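Local coordinates for protein putative prolyl-tRNA synthetase (Leishmania major, PDB 5XIL) that probably charges tRNA(Pro) with L-proline at the expense of ATP, as a class II aminoacyl-tRNA synthetase whose catalytic core, anticodon-binding and zinc-containing C-terminal parts make up this chain, at residues A[39-44]-A[345-350]; A[270-275]-A[282-287]; A[310-315]-A[361-366]; A[379-384]-A[388-393]. All blocks are in the same frame, centred on the assembly; numbering follows the deposited sequence.

Interaction 1 (A[39-44]-A[345-350])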
loop_
_atom_site.group_PDB
_atom_site.type_symbol
_atom_site.label_atom_id
_atom_site.label_comp_id
_atom_site.label_asym_id
_atom_site.label_seq_id
_atom_site.Cartn_x
_atom_site.Cartn_y
_atom_site.Cartn_z
ATOM N N ARG A 39 -10.245 -12.758 0.374
ATOM C CA ARG A 39 -9.193 -13.632 0.694
ATOM C C ARG A 39 -7.948 -13.379 -0.193
ATOM O O ARG A 39 -8.037 -12.669 -1.201
ATOM C CB ARG A 39 -9.696 -15.061 0.511
ATOM C CG ARG A 39 -10.911 -15.372 1.377
ATOM C CD ARG A 39 -11.285 -16.874 1.318
ATOM N NE ARG A 39 -10.261 -17.641 2.019
ATOM C CZ ARG A 39 -10.265 -18.965 2.109
ATOM N NH1 ARG A 39 -11.202 -19.669 1.556
ATOM N NH2 ARG A 39 -9.335 -19.580 2.792
ATOM N N PRO A 40 -6.780 -13.930 0.193
ATOM C CA PRO A 40 -5.554 -13.589 -0.532
ATOM C C PRO A 40 -5.541 -13.833 -1.999
ATOM O O PRO A 40 -4.872 -13.060 -2.670
ATOM C CB PRO A 40 -4.487 -14.478 0.121
ATOM C CG PRO A 40 -5.034 -14.608 1.494
ATOM C CD PRO A 40 -6.478 -14.736 1.381
ATOM N N TRP A 41 -6.218 -14.855 -2.517
ATOM C CA TRP A 41 -6.097 -15.088 -3.929
ATOM C C TRP A 41 -6.586 -13.919 -4.766
ATOM O O TRP A 41 -6.045 -13.606 -5.863
ATOM C CB TRP A 41 -6.815 -16.368 -4.301
ATOM C CG TRP A 41 -6.539 -16.907 -5.660
ATOM C CD1 TRP A 41 -7.434 -17.022 -6.708
ATOM C CD2 TRP A 41 -5.282 -17.440 -6.137
ATOM N NE1 TRP A 41 -6.796 -17.580 -7.790
ATOM C CE2 TRP A 41 -5.483 -17.824 -7.477
ATOM C CE3 TRP A 41 -4.016 -17.626 -5.556
ATOM C CZ2 TRP A 41 -4.453 -18.400 -8.255
ATOM C CZ3 TRP A 41 -2.998 -18.218 -6.327
ATOM C CH2 TRP A 41 -3.218 -18.560 -7.669
ATOM N N ALA A 42 -7.660 -13.302 -4.287
ATOM C CA ALA A 42 -8.141 -12.077 -4.868
ATOM C C ALA A 42 -7.418 -10.796 -4.391
ATOM O O ALA A 42 -7.104 -9.896 -5.178
ATOM C CB ALA A 42 -9.616 -11.948 -4.635
ATOM N N TYR A 43 -7.211 -10.667 -3.082
ATOM C CA TYR A 43 -6.522 -9.501 -2.541
ATOM C C TYR A 43 -5.142 -9.207 -3.160
ATOM O O TYR A 43 -4.787 -8.050 -3.357
ATOM C CB TYR A 43 -6.410 -9.545 -0.996
ATOM C CG TYR A 43 -6.134 -8.154 -0.456
ATOM C CD1 TYR A 43 -7.183 -7.225 -0.310
ATOM C CD2 TYR A 43 -4.837 -7.694 -0.257
ATOM C CE1 TYR A 43 -6.925 -5.928 0.132
ATOM C CE2 TYR A 43 -4.585 -6.389 0.195
ATOM C CZ TYR A 43 -5.662 -5.538 0.386
ATOM O OH TYR A 43 -5.448 -4.252 0.757
ATOM N N TYR A 44 -4.375 -10.250 -3.460
ATOM C CA TYR A 44 -3.058 -10.102 -4.098
ATOM C C TYR A 44 -3.199 -9.263 -5.333
ATOM O O TYR A 44 -2.317 -8.442 -5.660
ATOM C CB TYR A 44 -2.446 -11.430 -4.484
ATOM C CG TYR A 44 -1.071 -11.287 -4.965
ATOM C CD1 TYR A 44 -0.034 -11.131 -4.056
ATOM C CD2 TYR A 44 -0.773 -11.329 -6.327
ATOM C CE1 TYR A 44 1.287 -10.966 -4.508
ATOM C CE2 TYR A 44 0.513 -11.156 -6.807
ATOM C CZ TYR A 44 1.541 -10.969 -5.891
ATOM O OH TYR A 44 2.806 -10.816 -6.324
ATOM N N ASN A 345 -7.344 -30.214 -10.340
ATOM C CA ASN A 345 -8.647 -29.515 -10.446
ATOM C C ASN A 345 -8.709 -28.244 -9.574
ATOM O O ASN A 345 -9.176 -27.164 -10.041
ATOM C CB ASN A 345 -9.820 -30.427 -10.054
ATOM C CG ASN A 345 -11.150 -29.656 -10.008
ATOM O OD1 ASN A 345 -11.765 -29.331 -11.064
ATOM N ND2 ASN A 345 -11.565 -29.314 -8.828
ATOM N N HIS A 346 -8.271 -28.386 -8.327
ATOM C CA HIS A 346 -8.231 -27.337 -7.367
ATOM C C HIS A 346 -7.503 -26.102 -7.903
ATOM O O HIS A 346 -7.982 -24.986 -7.817
ATOM C CB HIS A 346 -7.545 -27.832 -6.091
ATOM C CG HIS A 346 -7.280 -26.762 -5.074
ATOM N ND1 HIS A 346 -8.250 -26.269 -4.220
ATOM C CD2 HIS A 346 -6.129 -26.122 -4.736
ATOM C CE1 HIS A 346 -7.719 -25.359 -3.443
ATOM N NE2 HIS A 346 -6.435 -25.259 -3.726
ATOM N N TRP A 347 -6.293 -26.299 -8.415
ATOM C CA TRP A 347 -5.503 -25.195 -9.009
ATOM C C TRP A 347 -6.018 -24.731 -10.365
ATOM O O TRP A 347 -5.818 -23.561 -10.728
ATOM C CB TRP A 347 -4.021 -25.602 -9.092
ATOM C CG TRP A 347 -3.442 -25.790 -7.660
ATOM C CD1 TRP A 347 -3.171 -26.985 -7.002
ATOM C CD2 TRP A 347 -3.205 -24.752 -6.692
ATOM N NE1 TRP A 347 -2.758 -26.730 -5.746
ATOM C CE2 TRP A 347 -2.757 -25.378 -5.513
ATOM C CE3 TRP A 347 -3.266 -23.365 -6.729
ATOM C CZ2 TRP A 347 -2.409 -24.664 -4.367
ATOM C CZ3 TRP A 347 -2.888 -22.632 -5.569
ATOM C CH2 TRP A 347 -2.477 -23.285 -4.421
ATOM N N GLU A 348 -6.656 -25.623 -11.119
ATOM C CA GLU A 348 -7.348 -25.243 -12.343
ATOM C C GLU A 348 -8.444 -24.256 -12.044
ATOM O O GLU A 348 -8.585 -23.232 -12.722
ATOM C CB GLU A 348 -7.967 -26.462 -13.025
ATOM C CG GLU A 348 -8.639 -26.150 -14.352
ATOM C CD GLU A 348 -8.851 -27.397 -15.175
ATOM O OE1 GLU A 348 -9.853 -28.109 -14.955
ATOM O OE2 GLU A 348 -7.981 -27.681 -16.010
ATOM N N VAL A 349 -9.235 -24.584 -11.035
ATOM C CA VAL A 349 -10.332 -23.720 -10.695
ATOM C C VAL A 349 -9.870 -22.329 -10.209
ATOM O O VAL A 349 -10.529 -21.295 -10.438
ATOM C CB VAL A 349 -11.231 -24.399 -9.660
ATOM C CG1 VAL A 349 -12.305 -23.413 -9.207
ATOM C CG2 VAL A 349 -11.876 -25.648 -10.300
ATOM N N LYS A 350 -8.714 -22.303 -9.524
ATOM C CA LYS A 350 -8.122 -21.055 -9.045
ATOM C C LYS A 350 -7.539 -20.290 -10.160
ATOM O O LYS A 350 -7.407 -19.076 -10.069
ATOM C CB LYS A 350 -7.075 -21.288 -7.962
ATOM C CG LYS A 350 -7.682 -21.757 -6.652
ATOM C CD LYS A 350 -6.656 -22.200 -5.622
ATOM C CE LYS A 350 -5.867 -21.018 -5.112
ATOM N NZ LYS A 350 -6.815 -20.183 -4.296
#
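Lys350 NZ lies over the indole face of Trp41 and is also held by a salt bridge to Glu25 OE1 and a hydrogen bond to Ala24 O. The ammonium nitrogen stands 3.8 Å from the centroid of the five-membered ring of Trp41, 23° off the ring normal, which satisfies the geometry of a cation-pi interaction. The lysine chain is bent at its last two torsions: chi3 lays CE over the six-membered ring and chi4 turns NZ over the five-membered ring. Lys350 CE is 3.9 Å from the centroid of the six-membered ring of Trp41, a CH-pi contact close to the ring normal.

The same two residues are joined again at the rim of the indole: Trp41 NE1 donates to Lys350 O over 2.8 Å, with an N-H...O angle of 145°. The oxygen lies 17° out of the indole plane, and the bond is bent although short. Charge above one face and a bond at the pyrrole nitrogen together restrict rotation of the ring. Trp347 adds a looser apolar touch, its edge reaching Trp41 with the CZ3 atoms of both rings 4.5 Å apart.

The contact joins the first turn of helix 40-60 to the C-terminal turn of helix 340-350 in the anticodon-binding domain, while Met284 of the loop between helix 267-276 and strand 293-297 packs on Trp41 and the second subunit approaches Arg39 and Pro40.

Interaction 2 (A[270-275]-A[282-287])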
loop_
_atom_site.group_PDB
_atom_site.type_symbol
_atom_site.label_atom_id
_atom_site.label_comp_id
_atom_site.label_asym_id
_atom_site.label_seq_id
_atom_site.Cartn_x
_atom_site.Cartn_y
_atom_site.Cartn_z
ATOM N N GLY A 270 -13.428 -7.804 -10.355
ATOM C CA GLY A 270 -14.627 -8.412 -10.941
ATOM C C GLY A 270 -14.567 -8.423 -12.481
ATOM O O GLY A 270 -14.923 -9.414 -13.112
ATOM N N VAL A 271 -14.134 -7.337 -13.094
ATOM C CA VAL A 271 -13.989 -7.266 -14.540
ATOM C C VAL A 271 -13.036 -8.365 -15.035
ATOM O O VAL A 271 -13.321 -9.104 -15.961
ATOM C CB VAL A 271 -13.509 -5.884 -15.013
ATOM C CG1 VAL A 271 -13.179 -5.853 -16.500
ATOM C CG2 VAL A 271 -14.590 -4.801 -14.758
ATOM N N MET A 272 -11.922 -8.453 -14.365
ATOM C CA MET A 272 -10.884 -9.459 -14.671
ATOM C C MET A 272 -11.427 -10.881 -14.659
ATOM O O MET A 272 -11.191 -11.630 -15.601
ATOM C CB MET A 272 -9.704 -9.258 -13.710
ATOM C CG MET A 272 -8.574 -10.265 -13.943
ATOM S SD MET A 272 -7.442 -10.292 -12.532
ATOM C CE MET A 272 -8.330 -11.013 -11.247
ATOM N N ILE A 273 -12.173 -11.221 -13.631
ATOM C CA ILE A 273 -12.839 -12.522 -13.520
ATOM C C ILE A 273 -13.815 -12.777 -14.627
ATOM O O ILE A 273 -13.766 -13.810 -15.305
ATOM C CB ILE A 273 -13.545 -12.635 -12.176
ATOM C CG1 ILE A 273 -12.546 -12.667 -11.002
ATOM C CG2 ILE A 273 -14.426 -13.899 -12.118
ATOM C CD1 ILE A 273 -13.190 -12.291 -9.701
ATOM N N MET A 274 -14.628 -11.772 -14.904
ATOM C CA MET A 274 -15.666 -11.900 -15.907
ATOM C C MET A 274 -15.081 -12.001 -17.302
ATOM O O MET A 274 -15.669 -12.677 -18.209
ATOM C CB MET A 274 -16.582 -10.671 -15.830
ATOM C CG MET A 274 -17.434 -10.676 -14.616
ATOM S SD MET A 274 -18.715 -9.473 -14.605
ATOM C CE MET A 274 -19.253 -9.940 -12.964
ATOM N N VAL A 275 -13.961 -11.326 -17.524
ATOM C CA VAL A 275 -13.342 -11.318 -18.848
ATOM C C VAL A 275 -12.583 -12.628 -19.141
ATOM O O VAL A 275 -12.683 -13.201 -20.238
ATOM C CB VAL A 275 -12.444 -10.071 -19.038
ATOM C CG1 VAL A 275 -11.636 -10.175 -20.329
ATOM C CG2 VAL A 275 -13.302 -8.802 -19.071
ATOM N N MET A 282 -11.656 -19.950 -12.797
ATOM C CA MET A 282 -10.846 -18.727 -13.014
ATOM C C MET A 282 -9.608 -18.999 -13.911
ATOM O O MET A 282 -9.137 -20.129 -14.023
ATOM C CB MET A 282 -10.472 -18.180 -11.646
ATOM C CG MET A 282 -9.729 -16.839 -11.664
ATOM S SD MET A 282 -10.604 -15.637 -12.690
ATOM C CE MET A 282 -9.478 -14.230 -12.887
ATOM N N VAL A 283 -9.158 -17.993 -14.622
ATOM C CA VAL A 283 -7.932 -17.992 -15.352
ATOM C C VAL A 283 -7.227 -16.696 -14.889
ATOM O O VAL A 283 -7.671 -15.597 -15.261
ATOM C CB VAL A 283 -8.153 -17.983 -16.880
ATOM C CG1 VAL A 283 -6.845 -17.922 -17.644
ATOM C CG2 VAL A 283 -8.974 -19.217 -17.350
ATOM N N MET A 284 -6.181 -16.798 -14.078
ATOM C CA MET A 284 -5.557 -15.622 -13.475
ATOM C C MET A 284 -4.525 -15.035 -14.438
ATOM O O MET A 284 -3.588 -15.736 -14.838
ATOM C CB MET A 284 -4.962 -16.009 -12.104
ATOM C CG MET A 284 -4.542 -14.923 -11.116
ATOM S SD MET A 284 -5.865 -13.757 -10.735
ATOM C CE MET A 284 -6.764 -14.510 -9.402
ATOM N N PRO A 285 -4.655 -13.746 -14.772
ATOM C CA PRO A 285 -3.570 -13.122 -15.487
ATOM C C PRO A 285 -2.252 -13.275 -14.670
ATOM O O PRO A 285 -2.211 -13.015 -13.457
ATOM C CB PRO A 285 -4.010 -11.635 -15.569
ATOM C CG PRO A 285 -5.471 -11.708 -15.443
ATOM C CD PRO A 285 -5.682 -12.740 -14.401
ATOM N N PRO A 286 -1.164 -13.660 -15.336
ATOM C CA PRO A 286 0.043 -14.038 -14.585
ATOM C C PRO A 286 0.714 -12.940 -13.786
ATOM O O PRO A 286 1.286 -13.225 -12.736
ATOM C CB PRO A 286 0.995 -14.567 -15.677
ATOM C CG PRO A 286 0.521 -14.020 -16.937
ATOM C CD PRO A 286 -1.004 -13.822 -16.796
ATOM N N ARG A 287 0.596 -11.686 -14.223
ATOM C CA ARG A 287 1.199 -10.616 -13.506
ATOM C C ARG A 287 0.504 -10.318 -12.209
ATOM O O ARG A 287 1.092 -9.586 -11.327
ATOM C CB ARG A 287 1.397 -9.357 -14.370
ATOM C CG ARG A 287 2.281 -9.625 -15.606
ATOM C CD ARG A 287 2.144 -8.496 -16.608
ATOM N NE ARG A 287 2.967 -8.709 -17.819
ATOM C CZ ARG A 287 2.982 -7.912 -18.850
ATOM N NH1 ARG A 287 2.225 -6.833 -18.840
ATOM N NH2 ARG A 287 3.774 -8.201 -19.902
#
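Met272 reaches out from helix 267-276 and meets three residues of the 282-287 loop, and its thioether carries the tight part of the contact. Its SD is 3.5 Å from Pro285 CD, and its CG lies 3.7 Å from Pro285 CG, so the proline ring edge made by CG and CD is pressed alongside the CG-SD bond of Met272. The bend at the last torsion (chi3 70°) swings the methyl off that line toward two further methionines: Met272 CE is 3.8 Å from Met282 CE and, in one of the two conformers of Met284, also touches Met284 SD. Met282 crosses Met272 at about a right angle, and its methyl also settles against the helix backbone, 3.8 Å from Ile273 CA and 3.9 Å from Ile273 CG1.

The loose side lies at the partly exposed ends, Val275 and Arg287, whose side chains stay well away from the opposing segment; Arg287 is salt-bridged to Glu396 instead. Every touching residue, by contrast, is buried. The interface is wholly apolar, held by sulfur and methyl groups in van der Waals contact.

Helix 267-276 belongs to the class II catalytic core, and the loop runs on toward strand 293-297 of the anticodon-binding domain. Val45 of helix 40-60 borders Met272 and Met284, Tyr17 and Ile21 of helix 13-23 pack on Ile273, and helix 387-412 packs against Val275, Val283 and Pro286.

Interaction 3 (A[310-315]-A[361-366])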
loop_
_atom_site.group_PDB
_atom_site.type_symbol
_atom_site.label_atom_id
_atom_site.label_comp_id
_atom_site.label_asym_id
_atom_site.label_seq_id
_atom_site.Cartn_x
_atom_site.Cartn_y
_atom_site.Cartn_z
ATOM N N GLN A 310 11.094 -40.136 -2.036
ATOM C CA GLN A 310 11.834 -39.049 -1.410
ATOM C C GLN A 310 12.516 -38.190 -2.416
ATOM O O GLN A 310 12.537 -36.986 -2.286
ATOM C CB GLN A 310 12.924 -39.567 -0.430
ATOM N N GLU A 311 13.120 -38.809 -3.390
ATOM C CA GLU A 311 13.819 -38.073 -4.403
ATOM C C GLU A 311 12.815 -37.151 -5.152
ATOM O O GLU A 311 13.151 -36.053 -5.533
ATOM C CB GLU A 311 14.448 -39.065 -5.384
ATOM C CG GLU A 311 15.536 -38.493 -6.274
ATOM C CD GLU A 311 15.868 -39.385 -7.471
ATOM O OE1 GLU A 311 15.221 -40.442 -7.663
ATOM O OE2 GLU A 311 16.760 -39.010 -8.252
ATOM N N LEU A 312 11.631 -37.671 -5.419
ATOM C CA LEU A 312 10.655 -36.988 -6.248
ATOM C C LEU A 312 10.144 -35.776 -5.490
ATOM O O LEU A 312 10.049 -34.668 -6.015
ATOM C CB LEU A 312 9.511 -37.935 -6.620
ATOM C CG LEU A 312 8.573 -37.385 -7.685
ATOM C CD1 LEU A 312 9.310 -37.311 -9.035
ATOM C CD2 LEU A 312 7.328 -38.241 -7.812
ATOM N N LEU A 313 9.869 -35.965 -4.222
ATOM C CA LEU A 313 9.361 -34.851 -3.429
ATOM C C LEU A 313 10.417 -33.792 -3.260
ATOM O O LEU A 313 10.146 -32.612 -3.321
ATOM C CB LEU A 313 8.872 -35.365 -2.080
ATOM C CG LEU A 313 7.645 -36.265 -2.173
ATOM C CD1 LEU A 313 7.219 -36.547 -0.744
ATOM C CD2 LEU A 313 6.472 -35.695 -2.964
ATOM N N ALA A 314 11.635 -34.229 -3.036
ATOM C CA ALA A 314 12.769 -33.346 -2.915
ATOM C C ALA A 314 13.020 -32.535 -4.189
ATOM O O ALA A 314 13.421 -31.376 -4.130
ATOM C CB ALA A 314 14.020 -34.151 -2.586
ATOM N N SER A 315 12.865 -33.186 -5.328
ATOM C CA SER A 315 13.027 -32.504 -6.591
ATOM C C SER A 315 11.912 -31.419 -6.774
ATOM O O SER A 315 12.174 -30.381 -7.368
ATOM C CB SER A 315 13.062 -33.518 -7.744
ATOM O OG SER A 315 11.764 -33.954 -8.118
ATOM N N ARG A 361 9.516 -39.851 -15.006
ATOM C CA ARG A 361 10.125 -39.558 -16.291
ATOM C C ARG A 361 10.600 -38.104 -16.475
ATOM O O ARG A 361 11.576 -37.812 -17.186
ATOM C CB ARG A 361 9.220 -40.024 -17.477
ATOM C CG ARG A 361 8.960 -41.546 -17.596
ATOM C CD ARG A 361 10.219 -42.459 -17.365
ATOM N NE ARG A 361 11.323 -42.269 -18.332
ATOM C CZ ARG A 361 12.611 -42.587 -18.107
ATOM N NH1 ARG A 361 13.000 -43.104 -16.931
ATOM N NH2 ARG A 361 13.535 -42.366 -19.053
ATOM N N GLU A 362 9.927 -37.166 -15.810
ATOM C CA GLU A 362 10.331 -35.785 -15.851
ATOM C C GLU A 362 11.580 -35.666 -15.076
ATOM O O GLU A 362 12.485 -34.928 -15.431
ATOM C CB GLU A 362 9.253 -34.889 -15.179
ATOM C CG GLU A 362 8.018 -34.704 -16.039
ATOM C CD GLU A 362 7.104 -35.913 -16.226
ATOM O OE1 GLU A 362 6.641 -36.091 -17.367
ATOM O OE2 GLU A 362 6.822 -36.701 -15.319
ATOM N N LEU A 363 11.665 -36.386 -13.983
ATOM C CA LEU A 363 12.894 -36.387 -13.263
ATOM C C LEU A 363 14.054 -37.017 -14.112
ATOM O O LEU A 363 15.100 -36.407 -14.308
ATOM C CB LEU A 363 12.677 -37.158 -11.985
ATOM C CG LEU A 363 13.800 -37.188 -10.976
ATOM C CD1 LEU A 363 14.431 -35.842 -10.745
ATOM C CD2 LEU A 363 13.212 -37.777 -9.699
ATOM N N ALA A 364 13.814 -38.193 -14.658
ATOM C CA ALA A 364 14.867 -38.941 -15.368
ATOM C C ALA A 364 15.340 -38.213 -16.606
ATOM O O ALA A 364 16.546 -38.194 -16.920
ATOM C CB ALA A 364 14.349 -40.294 -15.750
ATOM N N GLU A 365 14.414 -37.605 -17.329
ATOM C CA GLU A 365 14.756 -36.840 -18.510
ATOM C C GLU A 365 15.082 -35.363 -18.295
ATOM O O GLU A 365 15.401 -34.678 -19.270
ATOM C CB GLU A 365 13.633 -36.960 -19.580
ATOM C CG GLU A 365 13.255 -38.346 -20.016
ATOM C CD GLU A 365 14.334 -39.060 -20.841
ATOM O OE1 GLU A 365 15.296 -38.414 -21.335
ATOM O OE2 GLU A 365 14.173 -40.278 -21.002
ATOM N N ARG A 366 15.033 -34.885 -17.055
ATOM C CA ARG A 366 15.304 -33.478 -16.796
ATOM C C ARG A 366 14.470 -32.720 -17.814
ATOM O O ARG A 366 14.994 -32.009 -18.672
ATOM C CB ARG A 366 16.787 -33.166 -16.982
ATOM C CG ARG A 366 17.681 -33.733 -15.892
ATOM C CD ARG A 366 17.174 -33.353 -14.510
ATOM N NE ARG A 366 17.487 -31.967 -14.174
ATOM C CZ ARG A 366 17.566 -31.498 -12.934
ATOM N NH1 ARG A 366 17.354 -32.305 -11.904
ATOM N NH2 ARG A 366 17.856 -30.222 -12.722
#
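Leu363 projects from helix 360-365 toward helix 306-325, its CB directed at the partner and CG anti to the backbone N (chi1 -174°), which carries the branch point outward. Beyond CG the two methyls part company. CD1 rests 4.0 Å from Ser315 CB, with Ser315 OG a little farther off. In the conformer described, that hydroxyl is turned back into its own helix, where Ser315 OG donates to Leu312 O at 2.8 Å, so a methylene is the nearest part of the serine to the leucine. CD2 turns to Leu312 and Glu311, 4.0 Å from Leu312 CD1 and 3.8 Å from Glu311 CD; the latter is van der Waals contact with an exposed carboxylate at the rim.

The short helical segments cross at 76° with their axes 10.9 Å apart, and this one leucine carries the contact across the gap. Arg366, with positive phi, ends the second helix in a Schellman motif. The arrangement is helix-on-helix packing within the alpha/beta anticodon-binding domain of class IIa synthetases.

Interaction 4 (A[379-384]-A[388-393])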
loop_
_atom_site.group_PDB
_atom_site.type_symbol
_atom_site.label_atom_id
_atom_site.label_comp_id
_atom_site.label_asym_id
_atom_site.label_seq_id
_atom_site.Cartn_x
_atom_site.Cartn_y
_atom_site.Cartn_z
ATOM N N HIS A 379 3.509 -28.128 -22.672
ATOM C CA HIS A 379 4.880 -27.896 -23.136
ATOM C C HIS A 379 5.827 -28.803 -22.398
ATOM O O HIS A 379 5.565 -29.163 -21.242
ATOM C CB HIS A 379 5.312 -26.487 -22.810
ATOM C CG HIS A 379 4.608 -25.462 -23.607
ATOM N ND1 HIS A 379 5.112 -24.967 -24.786
ATOM C CD2 HIS A 379 3.413 -24.859 -23.419
ATOM C CE1 HIS A 379 4.283 -24.049 -25.260
ATOM N NE2 HIS A 379 3.235 -23.986 -24.459
ATOM N N SER A 380 6.930 -29.152 -23.032
ATOM C CA SER A 380 8.056 -29.746 -22.304
ATOM C C SER A 380 9.045 -28.663 -22.053
ATOM O O SER A 380 9.450 -27.985 -22.990
ATOM C CB SER A 380 8.727 -30.884 -23.068
ATOM O OG SER A 380 7.827 -31.953 -23.105
ATOM N N VAL A 381 9.424 -28.445 -20.804
ATOM C CA VAL A 381 10.430 -27.436 -20.557
ATOM C C VAL A 381 11.638 -28.083 -19.904
ATOM O O VAL A 381 11.519 -28.725 -18.866
ATOM C CB VAL A 381 9.893 -26.318 -19.650
ATOM C CG1 VAL A 381 11.014 -25.349 -19.317
ATOM C CG2 VAL A 381 8.736 -25.615 -20.334
ATOM N N ALA A 382 12.813 -27.860 -20.484
ATOM C CA ALA A 382 14.077 -28.454 -19.962
ATOM C C ALA A 382 14.341 -27.991 -18.545
ATOM O O ALA A 382 14.149 -26.782 -18.204
ATOM C CB ALA A 382 15.246 -28.069 -20.883
ATOM N N TRP A 383 14.783 -28.919 -17.687
ATOM C CA TRP A 383 15.108 -28.612 -16.343
ATOM C C TRP A 383 16.592 -28.509 -16.179
ATOM O O TRP A 383 17.288 -29.543 -16.147
ATOM C CB TRP A 383 14.514 -29.632 -15.419
ATOM C CG TRP A 383 14.640 -29.281 -13.982
ATOM C CD1 TRP A 383 15.129 -28.134 -13.431
ATOM C CD2 TRP A 383 14.231 -30.084 -12.900
ATOM N NE1 TRP A 383 15.081 -28.194 -12.079
ATOM C CE2 TRP A 383 14.486 -29.361 -11.721
ATOM C CE3 TRP A 383 13.661 -31.340 -12.810
ATOM C CZ2 TRP A 383 14.255 -29.883 -10.454
ATOM C CZ3 TRP A 383 13.367 -31.836 -11.572
ATOM C CH2 TRP A 383 13.684 -31.116 -10.397
ATOM N N ASP A 384 17.049 -27.272 -16.115
ATOM C CA ASP A 384 18.461 -26.907 -16.136
ATOM C C ASP A 384 18.585 -25.453 -15.674
ATOM O O ASP A 384 17.617 -24.887 -15.112
ATOM C CB ASP A 384 19.079 -27.181 -17.529
ATOM C CG ASP A 384 18.364 -26.427 -18.665
ATOM O OD1 ASP A 384 17.904 -25.260 -18.493
ATOM O OD2 ASP A 384 18.278 -27.010 -19.730
ATOM N N PRO A 388 14.258 -21.146 -14.901
ATOM C CA PRO A 388 13.527 -19.970 -14.424
ATOM C C PRO A 388 13.269 -18.893 -15.500
ATOM O O PRO A 388 12.136 -18.358 -15.597
ATOM C CB PRO A 388 14.356 -19.492 -13.228
ATOM C CG PRO A 388 15.212 -20.679 -12.836
ATOM C CD PRO A 388 15.470 -21.388 -14.111
ATOM N N ALA A 389 14.249 -18.591 -16.348
ATOM C CA ALA A 389 14.015 -17.639 -17.397
ATOM C C ALA A 389 13.028 -18.175 -18.389
ATOM O O ALA A 389 12.246 -17.403 -18.952
ATOM C CB ALA A 389 15.327 -17.212 -18.117
ATOM N N ALA A 390 13.117 -19.464 -18.715
ATOM C CA ALA A 390 12.224 -20.036 -19.686
ATOM C C ALA A 390 10.756 -19.966 -19.186
ATOM O O ALA A 390 9.859 -19.656 -19.952
ATOM C CB ALA A 390 12.572 -21.469 -19.976
ATOM N N VAL A 391 10.562 -20.280 -17.912
ATOM C CA VAL A 391 9.226 -20.257 -17.319
ATOM C C VAL A 391 8.748 -18.791 -17.236
ATOM O O VAL A 391 7.588 -18.515 -17.489
ATOM C CB VAL A 391 9.258 -20.901 -15.932
ATOM C CG1 VAL A 391 7.923 -20.702 -15.182
ATOM C CG2 VAL A 391 9.497 -22.396 -16.123
ATOM N N ALA A 392 9.628 -17.881 -16.856
ATOM C CA ALA A 392 9.240 -16.479 -16.817
ATOM C C ALA A 392 8.858 -16.023 -18.199
ATOM O O ALA A 392 7.884 -15.222 -18.366
ATOM C CB ALA A 392 10.355 -15.629 -16.252
ATOM N N ALA A 393 9.554 -16.498 -19.238
ATOM C CA ALA A 393 9.139 -16.107 -20.584
ATOM C C ALA A 393 7.809 -16.707 -20.982
ATOM O O ALA A 393 6.999 -16.051 -21.668
ATOM C CB ALA A 393 10.194 -16.369 -21.665
#
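Pro388, in the first turn of helix 387-412, lies near Asp384 of the loop after strand 378-382, in a strand-turn-helix connection at the edge of the alpha/beta anticodon-binding fold. Its ring carbon Pro388 CD lies 4.2 Å from Asp384 O, a plain van der Waals approach. The turn between them is fixed from the strand side: Asp384 OD1 accepts from the backbone N of Gln386, while the hydroxyl of Thr387 is bonded to both Asp384 N and Ala382 O. The chain is thereby reversed within three intervening residues, bringing the helix back over the strand.

Two residues on, Ala390 directs its methyl at the strand, and here the two segments have their closest CA pair, Val381 and Ala390, 7.7 Å apart. Val391 follows with its CB bond running alongside the strand rather than at it; Val391 CG2 comes no nearer than 4.6 Å, to Val381 CG1, and the side chain packs instead on Leu323 of helix 306-325 and Leu354 of strand 354-358. The helix is regular along this run, as the bond from Ala392 N to Pro388 O at 2.8 Å attests, and Ala393 N repeats it to Ala389 O.

Strand 378-382 is the outermost strand of its sheet in this chain, beside strand 367-372. Against the helix it offers Val381, whose CG1 meets Ala390 CB at 4.2 Å, methyl to methyl.

In the fold
Interactions 1 and 2 are buried and adjoin each other, their centres about 11 Å apart; a probable backbone hydrogen bond from Met282 N to Val349 O ties them where the catalytic core meets the anticodon-binding domain. Their chemistry differs, charge over indole in the first and sulfur with methyls in the second. Interactions 3 and 4 lie in the periphery, partly buried and at the surface, with mostly aliphatic contacts, one of them at a carboxylate. They share Trp383 as a bridge: its carbonyl probably accepts from Arg366 NE, and its ring packs on Ser315 and Leu363. Helix 387-412 carries interaction 4 and also flanks interaction 2; the nearest atoms of interactions 2 and 4 are about 7 Å apart.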